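Local atomic coordinates of Exo-arabinanase (Penicillium chrysogenum, PDB entry 3A72), a protein that hydrolyses alpha-1,5-linked L-arabinan as an exo-acting glycosyl hydrolase, probably releasing arabinobiose from chain ends. Residues A49-I54 against W64-R69; V193-Y198 against E246-A251; G326-V331 against V346-L351; V221-S226 against P264-Y269. One frame throughout, in Å; residues are numbered along the deposited sequence.

In the fold
Six four-stranded antiparallel sheets arranged round an axis make this chain a six-bladed beta-propeller. Interaction 1, first along the chain, is the outer hairpin of the blade 23-70; interaction 3, the last, is a hairpin of the closing blade, which borrows strand 6-10 from the N-terminus. Their centres lie 23 Å apart, yet W64 of one touches V346 of the other, where first and last blades meet. Interactions 2 and 4, whose centres lie about 16 Å apart, both involve the blade 204-255, and their segments alternate along the chain; the hydroxyls of Y198 and Y222 probably hydrogen-bond. Interactions 1 and 2, with centres 34 Å apart, lie across the centre of the chain. Interaction 4 reaches the bound arabinose, while interaction 2 joins two blades.

Interaction 1: A49-I54 against W64-R69; sequences AVYFPI and WNEISR
The ring of Y51 and the guanidinium of R69 lie almost exactly parallel, their planes only 4° apart, with the phenol oxygen poised over the centre of the cationic group. Further back along the arginine, R69 CD sits over the ring face, 3.5 Å from Y51 CE1, in a CH-pi contact. Y51 reaches this place because its CG stands between the backbone N and the carbonyl carbon (chi1 56°), while R69 runs extended from CG to NE. Arginine suits the site, offering methylenes to the ring and charge beyond it. E66 grips that charge side-on: R69 NE donates to E66 OE2 at 2.8 Å and R69 NH2 to E66 OE1 at 3.0 Å, which fixes the rotation of the guanidinium. A water 2.7 Å from Y51 OH also donates to E66 OE2, joining the phenol to the pair.

Strands 52-57 and 65-70 form the outer hairpin of a propeller blade, and a classic beta bulge interrupts it, with I67 and S68 both facing I54. I54 O accepts a nearly straight bond from I67 N (2.9 Å, 173°) and a weak one from S68 N, while I54 N donates to S68 O at 2.8 Å. Small S68 fits against the branched I54, its OG 3.4 Å from I54 CB, and its hydroxyl is also bonded to G125 O and W128 NE1 of the adjoining blade.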
loop_
_atom_site.group_PDB
_atom_site.type_symbol
_atom_site.label_atom_id
_atom_site.label_comp_id
_atom_site.label_asym_id
_atom_site.label_seq_id
_atom_site.Cartn_x
_atom_site.Cartn_y
_atom_site.Cartn_z
ATOM N N ALA A 49 -16.295 -15.169 9.005
ATOM C CA ALA A 49 -15.041 -14.412 9.112
ATOM C C ALA A 49 -14.921 -13.366 7.980
ATOM O O ALA A 49 -15.349 -13.593 6.844
ATOM C CB ALA A 49 -13.847 -15.351 9.051
ATOM N N VAL A 50 -14.318 -12.232 8.320
ATOM C CA VAL A 50 -14.129 -11.169 7.333
ATOM C C VAL A 50 -13.272 -11.666 6.151
ATOM O O VAL A 50 -12.476 -12.609 6.234
ATOM C CB VAL A 50 -13.525 -9.911 7.972
ATOM C CG1 VAL A 50 -14.514 -9.239 8.914
ATOM C CG2 VAL A 50 -12.173 -10.211 8.661
ATOM N N TYR A 51 -13.475 -10.972 5.019
ATOM C CA TYR A 51 -12.847 -11.294 3.755
ATOM C C TYR A 51 -12.413 -10.013 3.069
ATOM O O TYR A 51 -12.855 -8.911 3.443
ATOM C CB TYR A 51 -13.861 -12.112 2.839
ATOM C CG TYR A 51 -15.148 -11.317 2.660
ATOM C CD1 TYR A 51 -15.288 -10.302 1.720
ATOM C CD2 TYR A 51 -16.244 -11.554 3.453
ATOM C CE1 TYR A 51 -16.424 -9.558 1.569
ATOM C CE2 TYR A 51 -17.404 -10.814 3.317
ATOM C CZ TYR A 51 -17.492 -9.811 2.369
ATOM O OH TYR A 51 -18.651 -9.094 2.260
ATOM N N PHE A 52 -11.620 -10.125 2.014
ATOM C CA PHE A 52 -11.299 -8.983 1.158
ATOM C C PHE A 52 -12.141 -9.017 -0.124
ATOM O O PHE A 52 -12.002 -9.940 -0.913
ATOM C CB PHE A 52 -9.836 -8.931 0.803
ATOM C CG PHE A 52 -8.893 -8.711 1.964
ATOM C CD1 PHE A 52 -9.105 -7.690 2.895
ATOM C CD2 PHE A 52 -7.770 -9.515 2.111
ATOM C CE1 PHE A 52 -8.208 -7.508 3.949
ATOM C CE2 PHE A 52 -6.872 -9.310 3.132
ATOM C CZ PHE A 52 -7.103 -8.305 4.056
ATOM N N PRO A 53 -13.014 -8.036 -0.326
ATOM C CA PRO A 53 -13.821 -7.989 -1.550
ATOM C C PRO A 53 -12.957 -7.525 -2.711
ATOM O O PRO A 53 -12.066 -6.736 -2.524
ATOM C CB PRO A 53 -14.898 -6.964 -1.241
ATOM C CG PRO A 53 -14.280 -6.074 -0.225
ATOM C CD PRO A 53 -13.325 -6.920 0.585
ATOM N N ILE A 54 -13.307 -8.012 -3.912
ATOM C CA ILE A 54 -12.598 -7.607 -5.135
ATOM C C ILE A 54 -13.619 -6.990 -6.053
ATOM O O ILE A 54 -14.530 -7.696 -6.529
ATOM C CB ILE A 54 -11.890 -8.787 -5.783
ATOM C CG1 ILE A 54 -10.947 -9.527 -4.861
ATOM C CG2 ILE A 54 -11.168 -8.338 -7.053
ATOM C CD1 ILE A 54 -9.775 -8.736 -4.368
ATOM N N TRP A 64 -18.377 0.213 -11.139
ATOM C CA TRP A 64 -17.714 -0.828 -10.317
ATOM C C TRP A 64 -18.677 -1.950 -9.992
ATOM O O TRP A 64 -19.870 -1.706 -9.719
ATOM C CB TRP A 64 -17.186 -0.234 -8.978
ATOM C CG TRP A 64 -16.114 0.787 -9.278
ATOM C CD1 TRP A 64 -16.286 2.106 -9.566
ATOM C CD2 TRP A 64 -14.703 0.540 -9.350
ATOM N NE1 TRP A 64 -15.070 2.704 -9.824
ATOM C CE2 TRP A 64 -14.084 1.775 -9.690
ATOM C CE3 TRP A 64 -13.894 -0.596 -9.158
ATOM C CZ2 TRP A 64 -12.707 1.868 -9.836
ATOM C CZ3 TRP A 64 -12.522 -0.481 -9.308
ATOM C CH2 TRP A 64 -11.946 0.720 -9.633
ATOM N N ASN A 65 -18.208 -3.178 -9.977
ATOM C CA ASN A 65 -18.997 -4.329 -9.585
ATOM C C ASN A 65 -18.140 -5.323 -8.845
ATOM O O ASN A 65 -16.990 -5.547 -9.228
ATOM C CB ASN A 65 -19.544 -5.080 -10.838
ATOM C CG ASN A 65 -20.591 -4.251 -11.547
ATOM O OD1 ASN A 65 -21.785 -4.239 -11.170
ATOM N ND2 ASN A 65 -20.195 -3.593 -12.589
ATOM N N GLU A 66 -18.687 -5.955 -7.818
ATOM C CA GLU A 66 -17.971 -7.033 -7.128
ATOM C C GLU A 66 -17.832 -8.239 -8.043
ATOM O O GLU A 66 -18.831 -8.693 -8.646
ATOM C CB GLU A 66 -18.752 -7.380 -5.844
ATOM C CG GLU A 66 -17.947 -8.367 -4.956
ATOM C CD GLU A 66 -18.513 -8.540 -3.570
ATOM O OE1 GLU A 66 -19.715 -8.661 -3.460
ATOM O OE2 GLU A 66 -17.828 -8.573 -2.529
ATOM N N ILE A 67 -16.629 -8.784 -8.122
ATOM C CA ILE A 67 -16.383 -9.973 -8.908
ATOM C C ILE A 67 -16.002 -11.201 -8.091
ATOM O O ILE A 67 -16.224 -12.313 -8.544
ATOM C CB ILE A 67 -15.357 -9.737 -10.025
ATOM C CG1 ILE A 67 -13.960 -9.350 -9.555
ATOM C CG2 ILE A 67 -15.877 -8.685 -11.000
ATOM C CD1 ILE A 67 -12.879 -9.504 -10.633
ATOM N N SER A 68 -15.437 -11.026 -6.906
ATOM C CA SER A 68 -15.013 -12.168 -6.060
ATOM C C SER A 68 -14.736 -11.612 -4.664
ATOM O O SER A 68 -14.746 -10.397 -4.421
ATOM C CB SER A 68 -13.813 -12.867 -6.619
ATOM O OG SER A 68 -12.675 -11.992 -6.583
ATOM N N ARG A 69 -14.488 -12.558 -3.765
ATOM C CA ARG A 69 -14.032 -12.288 -2.407
ATOM C C ARG A 69 -12.905 -13.232 -2.044
ATOM O O ARG A 69 -12.970 -14.421 -2.423
ATOM C CB ARG A 69 -15.204 -12.451 -1.405
ATOM C CG ARG A 69 -16.316 -11.471 -1.634
ATOM C CD ARG A 69 -17.539 -11.855 -0.802
ATOM N NE ARG A 69 -18.569 -10.893 -1.066
ATOM C CZ ARG A 69 -19.762 -10.842 -0.528
ATOM N NH1 ARG A 69 -20.057 -11.738 0.395
ATOM N NH2 ARG A 69 -20.607 -9.902 -0.876
HETATM O O HOH W 1 -18.691 -7.702 -0.066
#

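Interaction 2: V193-Y198 against E246-A251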
loop_
_atom_site.group_PDB
_atom_site.type_symbol
_atom_site.label_atom_id
_atom_site.label_comp_id
_atom_site.label_asym_id
_atom_site.label_seq_id
_atom_site.Cartn_x
_atom_site.Cartn_y
_atom_site.Cartn_z
ATOM N N VAL A 193 15.019 -9.567 6.377
ATOM C CA VAL A 193 16.063 -8.557 6.162
ATOM C C VAL A 193 15.580 -7.241 6.720
ATOM O O VAL A 193 14.536 -6.743 6.309
ATOM C CB VAL A 193 16.414 -8.442 4.671
ATOM C CG1 VAL A 193 17.461 -7.362 4.457
ATOM C CG2 VAL A 193 16.910 -9.762 4.159
ATOM N N GLU A 194 16.329 -6.663 7.663
ATOM C CA GLU A 194 15.972 -5.348 8.196
ATOM C C GLU A 194 16.298 -4.250 7.205
ATOM O O GLU A 194 17.426 -4.150 6.723
ATOM C CB GLU A 194 16.720 -5.098 9.507
ATOM C CG GLU A 194 16.431 -6.134 10.558
ATOM C CD GLU A 194 15.094 -5.957 11.180
ATOM O OE1 GLU A 194 14.410 -4.924 11.162
ATOM O OE2 GLU A 194 14.710 -6.929 11.893
ATOM N N ASP A 195 15.338 -3.445 6.872
ATOM C CA ASP A 195 15.509 -2.343 5.928
ATOM C C ASP A 195 15.642 -0.988 6.630
ATOM O O ASP A 195 16.533 -0.212 6.289
ATOM C CB ASP A 195 14.330 -2.348 4.951
ATOM C CG ASP A 195 14.396 -3.451 3.959
ATOM O OD1 ASP A 195 15.513 -3.933 3.632
ATOM O OD2 ASP A 195 13.294 -3.845 3.446
ATOM N N VAL A 196 14.714 -0.707 7.547
ATOM C CA VAL A 196 14.699 0.575 8.214
ATOM C C VAL A 196 14.609 0.321 9.729
ATOM O O VAL A 196 13.590 -0.205 10.217
ATOM C CB VAL A 196 13.575 1.496 7.736
ATOM C CG1 VAL A 196 13.590 2.790 8.549
ATOM C CG2 VAL A 196 13.695 1.777 6.251
ATOM N N THR A 197 15.675 0.666 10.434
ATOM C CA THR A 197 15.759 0.623 11.880
ATOM C C THR A 197 16.359 1.923 12.373
ATOM O O THR A 197 17.188 2.530 11.675
ATOM C CB THR A 197 16.597 -0.553 12.401
ATOM O OG1 THR A 197 17.948 -0.315 12.140
ATOM C CG2 THR A 197 16.221 -1.885 11.745
ATOM N N TYR A 198 15.974 2.309 13.579
ATOM C CA TYR A 198 16.513 3.541 14.231
ATOM C C TYR A 198 16.922 3.214 15.654
ATOM O O TYR A 198 16.342 2.347 16.318
ATOM C CB TYR A 198 15.450 4.681 14.191
ATOM C CG TYR A 198 15.277 5.229 12.808
ATOM C CD1 TYR A 198 16.255 6.055 12.256
ATOM C CD2 TYR A 198 14.195 4.940 11.993
ATOM C CE1 TYR A 198 16.152 6.554 10.979
ATOM C CE2 TYR A 198 14.084 5.433 10.732
ATOM C CZ TYR A 198 15.048 6.259 10.230
ATOM O OH TYR A 198 14.907 6.728 8.946
ATOM N N GLU A 246 16.553 -4.706 -2.811
ATOM C CA GLU A 246 16.783 -5.523 -1.621
ATOM C C GLU A 246 17.770 -4.860 -0.616
ATOM O O GLU A 246 17.996 -5.483 0.436
ATOM C CB GLU A 246 17.294 -6.908 -2.010
ATOM C CG GLU A 246 16.232 -7.739 -2.709
ATOM C CD GLU A 246 16.687 -9.125 -3.104
ATOM O OE1 GLU A 246 17.314 -9.813 -2.257
ATOM O OE2 GLU A 246 16.353 -9.553 -4.214
ATOM N N ASN A 247 18.311 -3.708 -0.957
ATOM C CA ASN A 247 19.246 -3.052 -0.070
ATOM C C ASN A 247 18.759 -1.647 0.196
ATOM O O ASN A 247 19.015 -0.689 -0.585
ATOM C CB ASN A 247 20.672 -3.052 -0.668
ATOM C CG ASN A 247 21.675 -2.428 0.292
ATOM O OD1 ASN A 247 21.337 -1.957 1.390
ATOM N ND2 ASN A 247 22.941 -2.461 -0.107
ATOM N N ILE A 248 18.037 -1.531 1.288
ATOM C CA ILE A 248 17.449 -0.259 1.749
ATOM C C ILE A 248 18.209 0.295 2.973
ATOM O O ILE A 248 18.316 1.523 3.149
ATOM C CB ILE A 248 15.951 -0.474 2.092
ATOM C CG1 ILE A 248 15.191 -1.082 0.892
ATOM C CG2 ILE A 248 15.287 0.767 2.612
ATOM C CD1 ILE A 248 15.187 -0.209 -0.377
ATOM N N ALA A 249 18.761 -0.596 3.808
ATOM C CA ALA A 249 19.346 -0.185 5.072
ATOM C C ALA A 249 20.552 0.716 4.887
ATOM O O ALA A 249 20.897 1.513 5.782
ATOM C CB ALA A 249 19.703 -1.408 5.887
ATOM N N SER A 250 21.271 0.605 3.782
ATOM C CA SER A 250 22.467 1.396 3.559
ATOM C C SER A 250 22.153 2.792 3.034
ATOM O O SER A 250 23.043 3.598 2.923
ATOM C CB SER A 250 23.405 0.666 2.624
ATOM O OG SER A 250 22.867 0.542 1.327
ATOM N N ALA A 251 20.900 3.091 2.693
ATOM C CA ALA A 251 20.510 4.381 2.161
ATOM C C ALA A 251 20.086 5.282 3.297
ATOM O O ALA A 251 19.184 4.918 4.073
ATOM C CB ALA A 251 19.384 4.197 1.148
HETATM O O HOH W 2 18.100 -3.398 3.398
#
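D195 and I248 meet across the seam between two blades of the six-bladed propeller, the first on the outermost strand of the blade 149-196, the second in the loop joining the last two strands of the blade 204-255. The two side chains pass at an angle to each other, D195 CB lying 3.8 Å from I248 CB, and the aspartate's CG and OD1 rest along the same branched carbon. With D195 CG beside its own backbone N (chi1 -73°), the carboxylate extends along the isoleucine instead of away from the loop. Beta-branched I248 suits the seam because both its branches touch the aspartate, and CG2 also reaches V196 CG2 at 4.1 Å. Y220, on strand 218-225, touches all three residues.

The next residue comes in by its backbone. A249 CA approaches D195 O at 3.1 Å in a CA-H...O contact, and the short methyl A249 CB rests against two carbonyl oxygens, 3.4 Å from D195 O and 3.7 Å from E194 O. A type I turn from I248 to A251 keeps this edge of the loop compact. At the start of the loop, E246 forms a salt bridge with K160. No direct hydrogen bond crosses the contact; a water bridges the gap instead, donating to D195 OD1 at 2.7 Å and accepting from I248 N at 2.8 Å.

Interaction 3: G326-V331 against V346-L351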
loop_
_atom_site.group_PDB
_atom_site.type_symbol
_atom_site.label_atom_id
_atom_site.label_comp_id
_atom_site.label_asym_id
_atom_site.label_seq_id
_atom_site.Cartn_x
_atom_site.Cartn_y
_atom_site.Cartn_z
ATOM N N GLY A 326 0.721 6.672 -19.469
ATOM C CA GLY A 326 0.763 7.143 -18.077
ATOM C C GLY A 326 0.073 8.458 -17.806
ATOM O O GLY A 326 0.396 9.147 -16.861
ATOM N N ARG A 327 -0.914 8.783 -18.631
ATOM C CA ARG A 327 -1.563 10.071 -18.549
ATOM C C ARG A 327 -2.526 10.270 -17.369
ATOM O O ARG A 327 -2.730 11.405 -16.967
ATOM C CB ARG A 327 -2.347 10.263 -19.877
ATOM C CG ARG A 327 -3.064 11.626 -19.916
ATOM C CD ARG A 327 -3.565 11.891 -21.370
ATOM N NE ARG A 327 -4.452 13.070 -21.304
ATOM C CZ ARG A 327 -5.106 13.510 -22.376
ATOM N NH1 ARG A 327 -4.929 12.967 -23.552
ATOM N NH2 ARG A 327 -5.913 14.536 -22.205
ATOM N N TYR A 328 -3.150 9.222 -16.863
ATOM C CA TYR A 328 -4.239 9.357 -15.879
ATOM C C TYR A 328 -3.821 8.740 -14.556
ATOM O O TYR A 328 -3.240 7.669 -14.475
ATOM C CB TYR A 328 -5.497 8.676 -16.434
ATOM C CG TYR A 328 -6.029 9.374 -17.666
ATOM C CD1 TYR A 328 -6.809 10.513 -17.561
ATOM C CD2 TYR A 328 -5.654 8.914 -18.927
ATOM C CE1 TYR A 328 -7.280 11.163 -18.675
ATOM C CE2 TYR A 328 -6.149 9.576 -20.062
ATOM C CZ TYR A 328 -6.940 10.682 -19.918
ATOM O OH TYR A 328 -7.400 11.361 -21.025
ATOM N N LEU A 329 -4.185 9.465 -13.473
ATOM C CA LEU A 329 -3.900 9.060 -12.114
ATOM C C LEU A 329 -5.176 8.697 -11.339
ATOM O O LEU A 329 -6.074 9.544 -11.208
ATOM C CB LEU A 329 -3.228 10.219 -11.378
ATOM C CG LEU A 329 -2.847 9.953 -9.907
ATOM C CD1 LEU A 329 -1.708 8.959 -9.794
ATOM C CD2 LEU A 329 -2.525 11.261 -9.217
ATOM N N VAL A 330 -5.243 7.500 -10.800
ATOM C CA VAL A 330 -6.255 7.075 -9.831
ATOM C C VAL A 330 -5.830 7.510 -8.453
ATOM O O VAL A 330 -4.676 7.300 -8.040
ATOM C CB VAL A 330 -6.385 5.561 -9.898
ATOM C CG1 VAL A 330 -6.991 4.945 -8.653
ATOM C CG2 VAL A 330 -7.194 5.135 -11.128
ATOM N N VAL A 331 -6.789 8.095 -7.715
ATOM C CA VAL A 331 -6.635 8.476 -6.326
ATOM C C VAL A 331 -7.818 7.845 -5.574
ATOM O O VAL A 331 -8.966 8.210 -5.821
ATOM C CB VAL A 331 -6.585 10.009 -6.119
ATOM C CG1 VAL A 331 -6.222 10.301 -4.685
ATOM C CG2 VAL A 331 -5.662 10.664 -7.104
ATOM N N VAL A 346 -13.155 6.818 -5.607
ATOM C CA VAL A 346 -12.036 7.023 -6.483
ATOM C C VAL A 346 -12.258 8.255 -7.362
ATOM O O VAL A 346 -13.370 8.535 -7.809
ATOM C CB VAL A 346 -11.809 5.758 -7.354
ATOM C CG1 VAL A 346 -12.987 5.471 -8.265
ATOM C CG2 VAL A 346 -10.523 5.828 -8.147
ATOM N N SER A 347 -11.142 8.971 -7.575
ATOM C CA SER A 347 -11.074 10.036 -8.575
ATOM C C SER A 347 -9.986 9.673 -9.589
ATOM O O SER A 347 -9.064 8.935 -9.272
ATOM C CB SER A 347 -10.781 11.369 -7.927
ATOM O OG SER A 347 -11.769 11.745 -6.980
ATOM N N VAL A 348 -10.128 10.235 -10.795
ATOM C CA VAL A 348 -9.124 10.097 -11.841
ATOM C C VAL A 348 -8.760 11.490 -12.281
ATOM O O VAL A 348 -9.637 12.298 -12.604
ATOM C CB VAL A 348 -9.645 9.242 -13.016
ATOM C CG1 VAL A 348 -8.584 9.154 -14.115
ATOM C CG2 VAL A 348 -10.002 7.845 -12.547
ATOM N N MET A 349 -7.469 11.791 -12.299
ATOM C CA MET A 349 -6.939 13.054 -12.710
ATOM C C MET A 349 -6.186 12.929 -14.000
ATOM O O MET A 349 -5.491 11.960 -14.259
ATOM C CB MET A 349 -5.967 13.600 -11.597
ATOM C CG MET A 349 -6.616 13.695 -10.228
ATOM S SD MET A 349 -5.466 14.180 -8.947
ATOM C CE MET A 349 -5.218 15.907 -9.325
ATOM N N ASP A 350 -6.303 13.982 -14.849
ATOM C CA ASP A 350 -5.626 14.050 -16.148
ATOM C C ASP A 350 -4.291 14.716 -15.958
ATOM O O ASP A 350 -4.220 15.945 -15.818
ATOM C CB ASP A 350 -6.490 14.790 -17.157
ATOM C CG ASP A 350 -5.870 14.831 -18.536
ATOM O OD1 ASP A 350 -4.735 14.351 -18.725
ATOM O OD2 ASP A 350 -6.592 15.302 -19.492
ATOM N N LEU A 351 -3.222 13.928 -15.917
ATOM C CA LEU A 351 -1.865 14.424 -15.666
ATOM C C LEU A 351 -1.361 15.310 -16.796
ATOM O O LEU A 351 -0.424 16.116 -16.559
ATOM C CB LEU A 351 -0.909 13.278 -15.382
ATOM C CG LEU A 351 -1.312 12.419 -14.152
ATOM C CD1 LEU A 351 -0.370 11.199 -14.063
ATOM C CD2 LEU A 351 -1.360 13.227 -12.894
HETATM O O HOH W 3 -8.935 13.825 -20.300
#
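L329 and M349, like V331 and S347, form hydrogen-bonded antiparallel pairs, with Y328-D350 and V330-V348 the non-hydrogen-bonded pairs in a ladder whose strand axes run at 157°. The bonds are regular: L329 N to M349 O and V331 N to S347 O both measure 2.9 Å, and L351 N extends the series to R327 O.

At the end of the ladder R327 takes hold of D350 side-on. Its NE meets D350 OD1 at 2.9 Å in a nearly straight bond (176°), and its NH2 meets D350 OD2, also at 2.9 Å. With CG anti to the backbone N (chi1 -179°) and the chain extended to NE, R327 reaches along to D350. The phenol oxygen of Y328 lies over one face of the guanidinium, and the carboxylate at its edge, near its plane. A water bridges D350 OD2 and Y328 OH. Aspartate suits this spot doubly, since it is also the N-cap of helix 351-354, its OD1 accepting from K352 N.

The hairpin belongs to the blade that closes the propeller, with N-terminal strand 6-10 added alongside 344-350. L329, V331, S347 and M349 share one face: L329 and M349 point the same way, the flexible thioether reaching 4.0 Å from M349 SD to V331 CG2. L329 and M349 both touch L292 of the preceding blade. On the other face V330 CG1 packs 3.7 Å from V346 CG2.

Interaction 4: V221-S226 against P264-Y269. With AHR (alpha-L-arabinofuranose), chain B.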
loop_
_atom_site.group_PDB
_atom_site.type_symbol
_atom_site.label_atom_id
_atom_site.label_comp_id
_atom_site.label_asym_id
_atom_site.label_seq_id
_atom_site.Cartn_x
_atom_site.Cartn_y
_atom_site.Cartn_z
ATOM N N VAL A 221 9.288 4.920 0.219
ATOM C CA VAL A 221 8.694 5.944 1.061
ATOM C C VAL A 221 8.042 5.260 2.265
ATOM O O VAL A 221 7.560 4.133 2.212
ATOM C CB VAL A 221 7.711 6.813 0.260
ATOM C CG1 VAL A 221 6.423 6.085 -0.112
ATOM C CG2 VAL A 221 7.400 8.144 0.963
ATOM N N TYR A 222 8.038 6.012 3.380
ATOM C CA TYR A 222 7.501 5.503 4.636
ATOM C C TYR A 222 7.120 6.672 5.526
ATOM O O TYR A 222 7.524 7.815 5.308
ATOM C CB TYR A 222 8.524 4.639 5.324
ATOM C CG TYR A 222 9.895 5.196 5.654
ATOM C CD1 TYR A 222 10.242 5.583 6.931
ATOM C CD2 TYR A 222 10.860 5.279 4.660
ATOM C CE1 TYR A 222 11.513 6.063 7.230
ATOM C CE2 TYR A 222 12.148 5.712 4.957
ATOM C CZ TYR A 222 12.470 6.104 6.228
ATOM O OH TYR A 222 13.771 6.507 6.476
ATOM N N GLU A 223 6.286 6.370 6.551
ATOM C CA GLU A 223 6.090 7.314 7.646
ATOM C C GLU A 223 7.163 7.052 8.675
ATOM O O GLU A 223 7.461 5.893 9.013
ATOM C CB GLU A 223 4.680 7.226 8.260
ATOM C CG GLU A 223 4.385 5.882 8.936
ATOM C CD GLU A 223 3.022 5.783 9.585
ATOM O OE1 GLU A 223 2.088 6.581 9.234
ATOM O OE2 GLU A 223 2.892 4.878 10.454
ATOM N N TYR A 224 7.756 8.100 9.215
ATOM C CA TYR A 224 8.808 7.962 10.237
ATOM C C TYR A 224 8.189 8.476 11.557
ATOM O O TYR A 224 8.297 9.648 11.866
ATOM C CB TYR A 224 10.092 8.659 9.804
ATOM C CG TYR A 224 11.228 8.559 10.772
ATOM C CD1 TYR A 224 11.211 7.854 11.969
ATOM C CD2 TYR A 224 12.413 9.206 10.512
ATOM C CE1 TYR A 224 12.247 7.775 12.825
ATOM C CE2 TYR A 224 13.475 9.200 11.424
ATOM C CZ TYR A 224 13.375 8.472 12.567
ATOM O OH TYR A 224 14.417 8.520 13.454
ATOM N N GLY A 225 7.611 7.558 12.335
ATOM C CA GLY A 225 7.124 7.928 13.662
ATOM C C GLY A 225 8.296 8.171 14.590
ATOM O O GLY A 225 9.188 7.318 14.760
ATOM N N SER A 226 8.325 9.335 15.251
ATOM C CA SER A 226 9.349 9.663 16.210
ATOM C C SER A 226 8.898 10.864 17.015
ATOM O O SER A 226 8.111 11.707 16.559
ATOM C CB SER A 226 10.658 9.995 15.500
ATOM O OG SER A 226 11.760 10.220 16.391
ATOM N N PRO A 264 3.852 16.903 5.290
ATOM C CA PRO A 264 2.914 15.751 5.160
ATOM C C PRO A 264 3.224 14.687 6.197
ATOM O O PRO A 264 4.391 14.376 6.482
ATOM C CB PRO A 264 3.153 15.247 3.749
ATOM C CG PRO A 264 4.348 15.862 3.269
ATOM C CD PRO A 264 4.764 16.996 4.147
ATOM N N THR A 265 2.175 14.058 6.703
ATOM C CA THR A 265 2.322 13.022 7.711
ATOM C C THR A 265 1.417 11.837 7.431
ATOM O O THR A 265 0.278 11.979 6.921
ATOM C CB THR A 265 2.045 13.544 9.139
ATOM O OG1 THR A 265 0.715 14.029 9.206
ATOM C CG2 THR A 265 3.023 14.623 9.542
ATOM N N SER A 266 1.915 10.671 7.821
ATOM C CA SER A 266 1.251 9.372 7.905
ATOM C C SER A 266 1.088 8.690 6.531
ATOM O O SER A 266 0.863 9.328 5.487
ATOM C CB SER A 266 -0.087 9.437 8.582
ATOM O OG SER A 266 0.024 9.846 9.942
ATOM N N SER A 267 1.170 7.347 6.584
ATOM C CA SER A 267 0.641 6.455 5.579
ATOM C C SER A 267 0.826 6.912 4.142
ATOM O O SER A 267 -0.151 7.219 3.450
ATOM C CB SER A 267 -0.830 6.161 5.857
ATOM O OG SER A 267 -1.682 7.266 5.637
ATOM N N PRO A 268 2.050 6.917 3.665
ATOM C CA PRO A 268 2.305 7.423 2.304
ATOM C C PRO A 268 1.934 6.431 1.226
ATOM O O PRO A 268 1.876 5.212 1.418
ATOM C CB PRO A 268 3.833 7.604 2.305
ATOM C CG PRO A 268 4.323 6.491 3.215
ATOM C CD PRO A 268 3.301 6.460 4.321
ATOM N N TYR A 269 1.777 6.964 0.018
ATOM C CA TYR A 269 1.735 6.163 -1.192
ATOM C C TYR A 269 2.537 6.927 -2.244
ATOM O O TYR A 269 2.454 8.154 -2.301
ATOM C CB TYR A 269 0.281 5.874 -1.645
ATOM C CG TYR A 269 0.207 4.527 -2.367
ATOM C CD1 TYR A 269 -0.197 3.396 -1.662
ATOM C CD2 TYR A 269 0.580 4.354 -3.699
ATOM C CE1 TYR A 269 -0.255 2.165 -2.267
ATOM C CE2 TYR A 269 0.553 3.118 -4.288
ATOM C CZ TYR A 269 0.130 2.029 -3.577
ATOM O OH TYR A 269 0.083 0.757 -4.121
HETATM O O5 AHR B . -2.286 0.158 12.903
HETATM C C5 AHR B . -0.997 -0.404 12.496
HETATM C C4 AHR B . 0.027 0.695 12.535
HETATM O O4 AHR B . -0.270 1.619 11.480
HETATM C C3 AHR B . 1.442 0.195 12.265
HETATM O O3 AHR B . 2.064 -0.187 13.504
HETATM C C2 AHR B . 2.108 1.439 11.626
HETATM O O2 AHR B . 3.103 1.109 10.659
HETATM C C1 AHR B . 0.945 2.233 11.034
HETATM O O1 AHR B . 0.911 3.578 11.594
HETATM O O HOH W 4 0.565 7.426 11.216
#
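E223 presents a flat carboxylate whose two oxygens serve different partners: OE1 faces S266 and S267, OE2 the bound arabinofuranose. The backbone S267 N donates to E223 OE1 at 2.9 Å, coming from the anti side and 35° out of the carboxylate plane, so it meets the oxygen neither squarely in plane nor straight from above. A water grips OE1 too, 2.6 Å away, and is itself 2.8 Å from S266 OG. On the sugar side, AHR O1 donates a short bond of 2.6 Å to E223 OE2. With OE1 held by two donors, the carboxylate is restrained in its rotation as it meets the ligand. The chain beyond CG is extended, which carries the acid out of strand 218-225 into the glycan pocket, where Q176 and E151 also bind this sugar. A glutamate is long enough to reach loop and ligand at once.

The backbone at S266 and S267 helps: both have positive phi (77° and 40°), uncommon for residues with side chains, which probably helps turn S267 N toward the acid. P268 follows, a rigid ring laid against the strand. Its CG is 3.6 Å from Y222 CA, and its CB is 3.8 Å from V221 CG2, the proline and valine running past one another in opposite directions.

In the propeller, strand 218-225 lies between strands 204-212 and 237-242; M207 of the former touches E223 and L237 of the latter touches P268, while segment 264-269 leads into strand 269-273 of the next blade.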